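Local coordinates for protein transcriptional regulator, GntR family (Thermotoga maritima, PDB 3SXM) that probably acts as a GntR-family transcription factor that binds regulatory DNA, represented by its all-helical FCD domain, captured without the metal this domain can bind, at residues A[18-23]-A[121-126]; A[36-41]-A[59-64]. The protein carries 3 engineered substitutions. One frame throughout, in Å; residues are numbered along the deposited sequence.

Contact 1: A[18-23]-A[121-126]; sequences MEVFCL and KLKEHL
The carboxylate of Glu-19, which lies against Leu-122, is gripped at both oxygens. OE1 accepts a hydrogen bond from ND1 of His-63, while OE2 is held by Arg-15 in a salt bridge and by the hydroxyl of Tyr-79, so both buried oxygens are satisfied. By holding ND1 of His-63, a zinc ligand in another structure of this protein, Glu-19 probably acts as a second-shell residue that helps orient the imidazole. From residues 121-126 the carboxylate meets leucine methyls: Glu-19 OE1 lies 3.6 Å from Leu-122 CD1 and 4.1 Å from Leu-126 CD1. CG of Glu-19 stands anti to its carbonyl carbon (chi1 -60°) and the chain runs extended beyond it, which carries the carboxylate past Leu-122, the two side chains crossing at about a right angle.

Leu-122 is the centre of the apolar part. Its CD2 rests between two branches of the facing helix, 3.8 Å from Leu-23 CD2 and 3.9 Å from Val-20 CG2; Leu-122 and these two side chains lie alongside one another, pointing opposite ways. The methylene chain of Lys-123 crosses Val-20 roughly at a right angle, with CG 3.9 Å from Val-20 CG2 and CE 4.0 Å from Val-20 CG1.

The two segments run antiparallel at 167°, their axes 10.4 Å apart, in a buried pairing of the first and last helices of this FCD-domain chain. Helix 51-68 packs beside Glu-19 and Leu-122, helix 96-111 meets Leu-23 and His-125, and helix 73-90 covers Met-18, which also touches Met-17 of the second subunit.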
loop_
_atom_site.group_PDB
_atom_site.type_symbol
_atom_site.label_atom_id
_atom_site.label_comp_id
_atom_site.label_asym_id
_atom_site.label_seq_id
_atom_site.Cartn_x
_atom_site.Cartn_y
_atom_site.Cartn_z
ATOM N N MET A 18 -2.411 -2.541 1.313
ATOM C CA MET A 18 -1.336 -3.523 1.284
ATOM C C MET A 18 -1.804 -4.824 0.626
ATOM O O MET A 18 -1.114 -5.398 -0.218
ATOM C CB MET A 18 -0.811 -3.794 2.686
ATOM C CG MET A 18 -0.234 -2.557 3.371
ATOM S SD MET A 18 0.399 -2.839 5.013
ATOM C CE MET A 18 1.830 -3.692 4.643
ATOM N N GLU A 19 -2.954 -5.346 1.039
ATOM C CA GLU A 19 -3.400 -6.674 0.555
ATOM C C GLU A 19 -3.743 -6.647 -0.920
ATOM O O GLU A 19 -3.424 -7.579 -1.656
ATOM C CB GLU A 19 -4.545 -7.199 1.430
ATOM C CG GLU A 19 -4.202 -7.378 2.874
ATOM C CD GLU A 19 -5.335 -8.025 3.632
ATOM O OE1 GLU A 19 -6.134 -8.707 2.949
ATOM O OE2 GLU A 19 -5.417 -7.904 4.872
ATOM N N VAL A 20 -4.444 -5.627 -1.376
ATOM C CA VAL A 20 -4.829 -5.526 -2.778
ATOM C C VAL A 20 -3.576 -5.327 -3.620
ATOM O O VAL A 20 -3.455 -5.918 -4.692
ATOM C CB VAL A 20 -5.856 -4.425 -3.030
ATOM C CG1 VAL A 20 -6.017 -4.138 -4.543
ATOM C CG2 VAL A 20 -7.207 -4.787 -2.364
ATOM N N PHE A 21 -2.629 -4.487 -3.170
ATOM C CA PHE A 21 -1.392 -4.337 -3.922
ATOM C C PHE A 21 -0.747 -5.701 -4.121
ATOM O O PHE A 21 -0.259 -5.997 -5.212
ATOM C CB PHE A 21 -0.398 -3.404 -3.190
ATOM C CG PHE A 21 0.902 -3.207 -3.934
ATOM C CD1 PHE A 21 1.007 -2.232 -4.896
ATOM C CD2 PHE A 21 2.029 -3.966 -3.657
ATOM C CE1 PHE A 21 2.201 -1.983 -5.551
ATOM C CE2 PHE A 21 3.189 -3.775 -4.376
ATOM C CZ PHE A 21 3.274 -2.790 -5.296
ATOM N N CYS A 22 -0.627 -6.488 -3.066
ATOM C CA CYS A 22 0.068 -7.783 -3.181
ATOM C C CYS A 22 -0.722 -8.788 -4.030
ATOM O O CYS A 22 -0.153 -9.488 -4.873
ATOM C CB CYS A 22 0.408 -8.344 -1.812
ATOM S SG CYS A 22 1.634 -7.363 -0.934
ATOM N N LEU A 23 -2.033 -8.891 -3.807
ATOM C CA LEU A 23 -2.856 -9.741 -4.666
ATOM C C LEU A 23 -2.754 -9.376 -6.153
ATOM O O LEU A 23 -2.640 -10.260 -7.042
ATOM C CB LEU A 23 -4.348 -9.727 -4.196
ATOM C CG LEU A 23 -5.292 -10.663 -4.971
ATOM C CD1 LEU A 23 -4.851 -12.138 -4.945
ATOM C CD2 LEU A 23 -6.707 -10.454 -4.412
ATOM N N LYS A 121 -13.506 -9.114 -4.917
ATOM C CA LYS A 121 -14.012 -9.833 -3.741
ATOM C C LYS A 121 -13.230 -9.480 -2.471
ATOM O O LYS A 121 -13.818 -9.387 -1.393
ATOM C CB LYS A 121 -13.981 -11.359 -3.955
ATOM C CG LYS A 121 -14.740 -12.183 -2.920
ATOM C CD LYS A 121 -16.288 -11.911 -3.060
ATOM C CE LYS A 121 -17.147 -12.771 -2.209
ATOM N NZ LYS A 121 -18.574 -12.277 -2.377
ATOM N N LEU A 122 -11.923 -9.308 -2.587
ATOM C CA LEU A 122 -11.112 -8.912 -1.468
ATOM C C LEU A 122 -11.572 -7.520 -0.954
ATOM O O LEU A 122 -11.742 -7.322 0.252
ATOM C CB LEU A 122 -9.620 -8.966 -1.843
ATOM C CG LEU A 122 -8.684 -8.411 -0.751
ATOM C CD1 LEU A 122 -8.833 -9.135 0.551
ATOM C CD2 LEU A 122 -7.224 -8.501 -1.173
ATOM N N LYS A 123 -11.745 -6.565 -1.856
ATOM C CA LYS A 123 -12.183 -5.203 -1.505
ATOM C C LYS A 123 -13.567 -5.294 -0.870
ATOM O O LYS A 123 -13.807 -4.667 0.146
ATOM C CB LYS A 123 -12.237 -4.286 -2.719
ATOM C CG LYS A 123 -10.857 -3.901 -3.244
ATOM C CD LYS A 123 -11.008 -3.043 -4.492
ATOM C CE LYS A 123 -9.662 -2.636 -5.012
ATOM N NZ LYS A 123 -9.704 -1.920 -6.334
ATOM N N GLU A 124 -14.457 -6.063 -1.464
ATOM C CA GLU A 124 -15.814 -6.217 -0.914
ATOM C C GLU A 124 -15.766 -6.786 0.483
ATOM O O GLU A 124 -16.489 -6.321 1.377
ATOM C CB GLU A 124 -16.661 -7.133 -1.815
ATOM C CG GLU A 124 -16.972 -6.539 -3.166
ATOM C CD GLU A 124 -17.525 -7.598 -4.144
ATOM O OE1 GLU A 124 -17.815 -8.745 -3.687
ATOM O OE2 GLU A 124 -17.671 -7.262 -5.358
ATOM N N HIS A 125 -14.934 -7.812 0.695
ATOM C CA HIS A 125 -14.808 -8.422 1.992
ATOM C C HIS A 125 -14.384 -7.404 3.039
ATOM O O HIS A 125 -14.973 -7.301 4.136
ATOM C CB HIS A 125 -13.802 -9.573 1.935
ATOM C CG HIS A 125 -13.332 -10.028 3.267
ATOM N ND1 HIS A 125 -14.147 -10.752 4.119
ATOM C CD2 HIS A 125 -12.189 -9.793 3.946
ATOM C CE1 HIS A 125 -13.502 -10.980 5.242
ATOM N NE2 HIS A 125 -12.317 -10.403 5.173
ATOM N N LEU A 126 -13.348 -6.634 2.731
ATOM C CA LEU A 126 -12.824 -5.713 3.708
ATOM C C LEU A 126 -13.794 -4.568 3.951
ATOM O O LEU A 126 -13.951 -4.163 5.120
ATOM C CB LEU A 126 -11.426 -5.222 3.225
ATOM C CG LEU A 126 -10.325 -6.303 3.250
ATOM C CD1 LEU A 126 -9.062 -5.810 2.559
ATOM C CD2 LEU A 126 -9.999 -6.750 4.704
#

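Contact 2: A[36-41]-A[59-64]; sequences LLEIKG and DERLHK
With CG1 of Ile-39 anti to its carbonyl carbon (chi1 -66°) and the chain extended to CD1, the isoleucine reaches the backbone of helix 51-68, while a bend at chi3 turns the guanidinium of Arg-61 back over it. Ile-39 CD1 ends 3.7 Å from Leu-62 CA and 3.8 Å from Arg-61 CB. Nearer its own helix, Ile-39 CG1 lies over one face of the guanidinium, off its centre, 4.0 Å from Arg-61 NE.

Glu-38 comes to the edge of that flat group: its OE1 is 3.1 Å from Arg-61 NH2, a salt bridge whose hydrogen bond is weak and bent (124°), with carboxylate and guanidinium planes 68° apart. The strongest polar partner of Arg-61 is Glu-35, which shares NH2 with Glu-38; Asp-57 pairs with NH1. Apart from the charges, Leu-36 CD1 meets Leu-62 CD1 at 3.7 Å. Cutting Ile-39 back to an alanine would probably open a gap against Leu-62 and leave the guanidinium without the carbon surface against that face.

Ile-39 and Leu-62 pack helix 34-44 antiparallel on one side of helix 51-68, while Asp-59 and His-63, zinc ligands in another structure, point away from it. Helix 96-111 closes over Leu-36 and Leu-62, whereas helix 73-90 meets Glu-60, His-63 and Lys-64.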
loop_
_atom_site.group_PDB
_atom_site.type_symbol
_atom_site.label_atom_id
_atom_site.label_comp_id
_atom_site.label_asym_id
_atom_site.label_seq_id
_atom_site.Cartn_x
_atom_site.Cartn_y
_atom_site.Cartn_z
ATOM N N LEU A 36 -2.427 -21.797 -0.301
ATOM C CA LEU A 36 -3.762 -21.343 -0.670
ATOM C C LEU A 36 -4.712 -22.523 -0.692
ATOM O O LEU A 36 -5.844 -22.440 -0.209
ATOM C CB LEU A 36 -3.740 -20.683 -2.038
ATOM C CG LEU A 36 -5.046 -20.072 -2.520
ATOM C CD1 LEU A 36 -5.462 -18.931 -1.645
ATOM C CD2 LEU A 36 -5.053 -19.675 -4.017
ATOM N N LEU A 37 -4.273 -23.627 -1.259
ATOM C CA LEU A 37 -5.095 -24.819 -1.302
ATOM C C LEU A 37 -5.314 -25.487 0.056
ATOM O O LEU A 37 -6.401 -26.029 0.323
ATOM C CB LEU A 37 -4.474 -25.807 -2.280
ATOM C CG LEU A 37 -4.364 -25.335 -3.721
ATOM C CD1 LEU A 37 -3.761 -26.444 -4.549
ATOM C CD2 LEU A 37 -5.749 -24.996 -4.284
ATOM N N GLU A 38 -4.311 -25.470 0.917
ATOM C CA GLU A 38 -4.480 -25.986 2.271
ATOM C C GLU A 38 -5.550 -25.153 3.019
ATOM O O GLU A 38 -6.366 -25.709 3.765
ATOM C CB GLU A 38 -3.193 -25.879 3.066
ATOM C CG GLU A 38 -2.129 -26.851 2.685
ATOM C CD GLU A 38 -0.914 -26.741 3.583
ATOM O OE1 GLU A 38 -1.059 -26.276 4.741
ATOM O OE2 GLU A 38 0.180 -27.135 3.127
ATOM N N ILE A 39 -5.551 -23.862 2.797
ATOM C CA ILE A 39 -6.541 -22.965 3.433
ATOM C C ILE A 39 -7.899 -23.272 2.864
ATOM O O ILE A 39 -8.854 -23.445 3.598
ATOM C CB ILE A 39 -6.215 -21.506 3.217
ATOM C CG1 ILE A 39 -4.904 -21.129 3.953
ATOM C CG2 ILE A 39 -7.359 -20.619 3.651
ATOM C CD1 ILE A 39 -4.336 -19.777 3.521
ATOM N N LYS A 40 -7.994 -23.401 1.545
ATOM C CA LYS A 40 -9.262 -23.769 0.891
ATOM C C LYS A 40 -9.803 -25.067 1.491
ATOM O O LYS A 40 -10.989 -25.173 1.713
ATOM C CB LYS A 40 -9.050 -23.973 -0.609
ATOM C CG LYS A 40 -10.229 -24.314 -1.489
ATOM C CD LYS A 40 -9.694 -24.748 -2.870
ATOM C CE LYS A 40 -10.764 -24.763 -3.959
ATOM N NZ LYS A 40 -11.628 -25.938 -3.929
ATOM N N GLY A 41 -8.931 -26.051 1.727
ATOM C CA GLY A 41 -9.320 -27.326 2.246
ATOM C C GLY A 41 -9.914 -27.219 3.632
ATOM O O GLY A 41 -10.890 -27.916 3.969
ATOM N N ASP A 59 -8.478 -17.190 8.354
ATOM C CA ASP A 59 -8.519 -15.777 7.997
ATOM C C ASP A 59 -7.098 -15.216 8.085
ATOM O O ASP A 59 -6.618 -14.611 7.125
ATOM C CB ASP A 59 -9.445 -15.048 8.973
ATOM C CG ASP A 59 -9.340 -13.545 8.818
ATOM O OD1 ASP A 59 -9.761 -13.046 7.783
ATOM O OD2 ASP A 59 -8.760 -12.865 9.687
ATOM N N GLU A 60 -6.411 -15.442 9.196
ATOM C CA GLU A 60 -5.064 -14.868 9.380
ATOM C C GLU A 60 -4.142 -15.440 8.319
ATOM O O GLU A 60 -3.399 -14.704 7.641
ATOM C CB GLU A 60 -4.539 -15.142 10.769
ATOM C CG GLU A 60 -3.091 -14.770 10.947
ATOM C CD GLU A 60 -2.559 -14.913 12.346
ATOM O OE1 GLU A 60 -3.302 -15.343 13.251
ATOM O OE2 GLU A 60 -1.380 -14.573 12.555
ATOM N N ARG A 61 -4.219 -16.743 8.093
ATOM C CA ARG A 61 -3.354 -17.362 7.089
ATOM C C ARG A 61 -3.598 -16.826 5.705
ATOM O O ARG A 61 -2.635 -16.595 4.953
ATOM C CB ARG A 61 -3.498 -18.902 7.079
ATOM C CG ARG A 61 -2.908 -19.562 8.226
ATOM C CD ARG A 61 -3.320 -21.072 8.281
ATOM N NE ARG A 61 -2.706 -21.832 7.198
ATOM C CZ ARG A 61 -2.991 -23.106 6.960
ATOM N NH1 ARG A 61 -3.935 -23.719 7.660
ATOM N NH2 ARG A 61 -2.369 -23.748 5.994
ATOM N N LEU A 62 -4.848 -16.619 5.320
ATOM C CA LEU A 62 -5.154 -16.228 3.942
ATOM C C LEU A 62 -4.609 -14.827 3.693
ATOM O O LEU A 62 -3.968 -14.595 2.671
ATOM C CB LEU A 62 -6.675 -16.289 3.707
ATOM C CG LEU A 62 -7.095 -15.920 2.294
ATOM C CD1 LEU A 62 -6.481 -16.827 1.246
ATOM C CD2 LEU A 62 -8.576 -15.925 2.185
ATOM N N HIS A 63 -4.908 -13.897 4.590
ATOM C CA HIS A 63 -4.520 -12.499 4.359
ATOM C C HIS A 63 -3.012 -12.341 4.485
ATOM O O HIS A 63 -2.411 -11.603 3.664
ATOM C CB HIS A 63 -5.311 -11.568 5.259
ATOM C CG HIS A 63 -6.764 -11.566 4.925
ATOM N ND1 HIS A 63 -7.336 -10.735 3.982
ATOM C CD2 HIS A 63 -7.769 -12.371 5.368
ATOM C CE1 HIS A 63 -8.618 -11.024 3.854
ATOM N NE2 HIS A 63 -8.890 -12.007 4.698
ATOM N N LYS A 64 -2.371 -13.027 5.409
ATOM C CA LYS A 64 -0.888 -13.031 5.478
ATOM C C LYS A 64 -0.274 -13.673 4.247
ATOM O O LYS A 64 0.832 -13.241 3.880
ATOM C CB LYS A 64 -0.374 -13.683 6.748
ATOM C CG LYS A 64 -0.582 -12.778 7.926
ATOM C CD LYS A 64 -0.019 -13.344 9.189
ATOM C CE LYS A 64 0.108 -12.259 10.268
ATOM N NZ LYS A 64 0.580 -12.883 11.533
#

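In the fold
From the N terminus, helix 5-25 supplies 18-23, whose partner 121-126 comes only on the final helix 115-135; contact 1 thus closes a loop of 97 residues, most of them helical. Contact 2 is nested inside it, joining helix 34-44 to helix 51-68 across 17 residues that include the short unmodelled piece. The centres are 14 Å apart, yet the contacts meet at His-63, where Leu-122 and His-125 of contact 1 pack on the imidazole. Asp-59, His-63 and His-125, with His-103, bind zinc in another structure of the protein, so the two contacts between them hold three of these four ligands, the fourth, His-103, coming from helix 96-111.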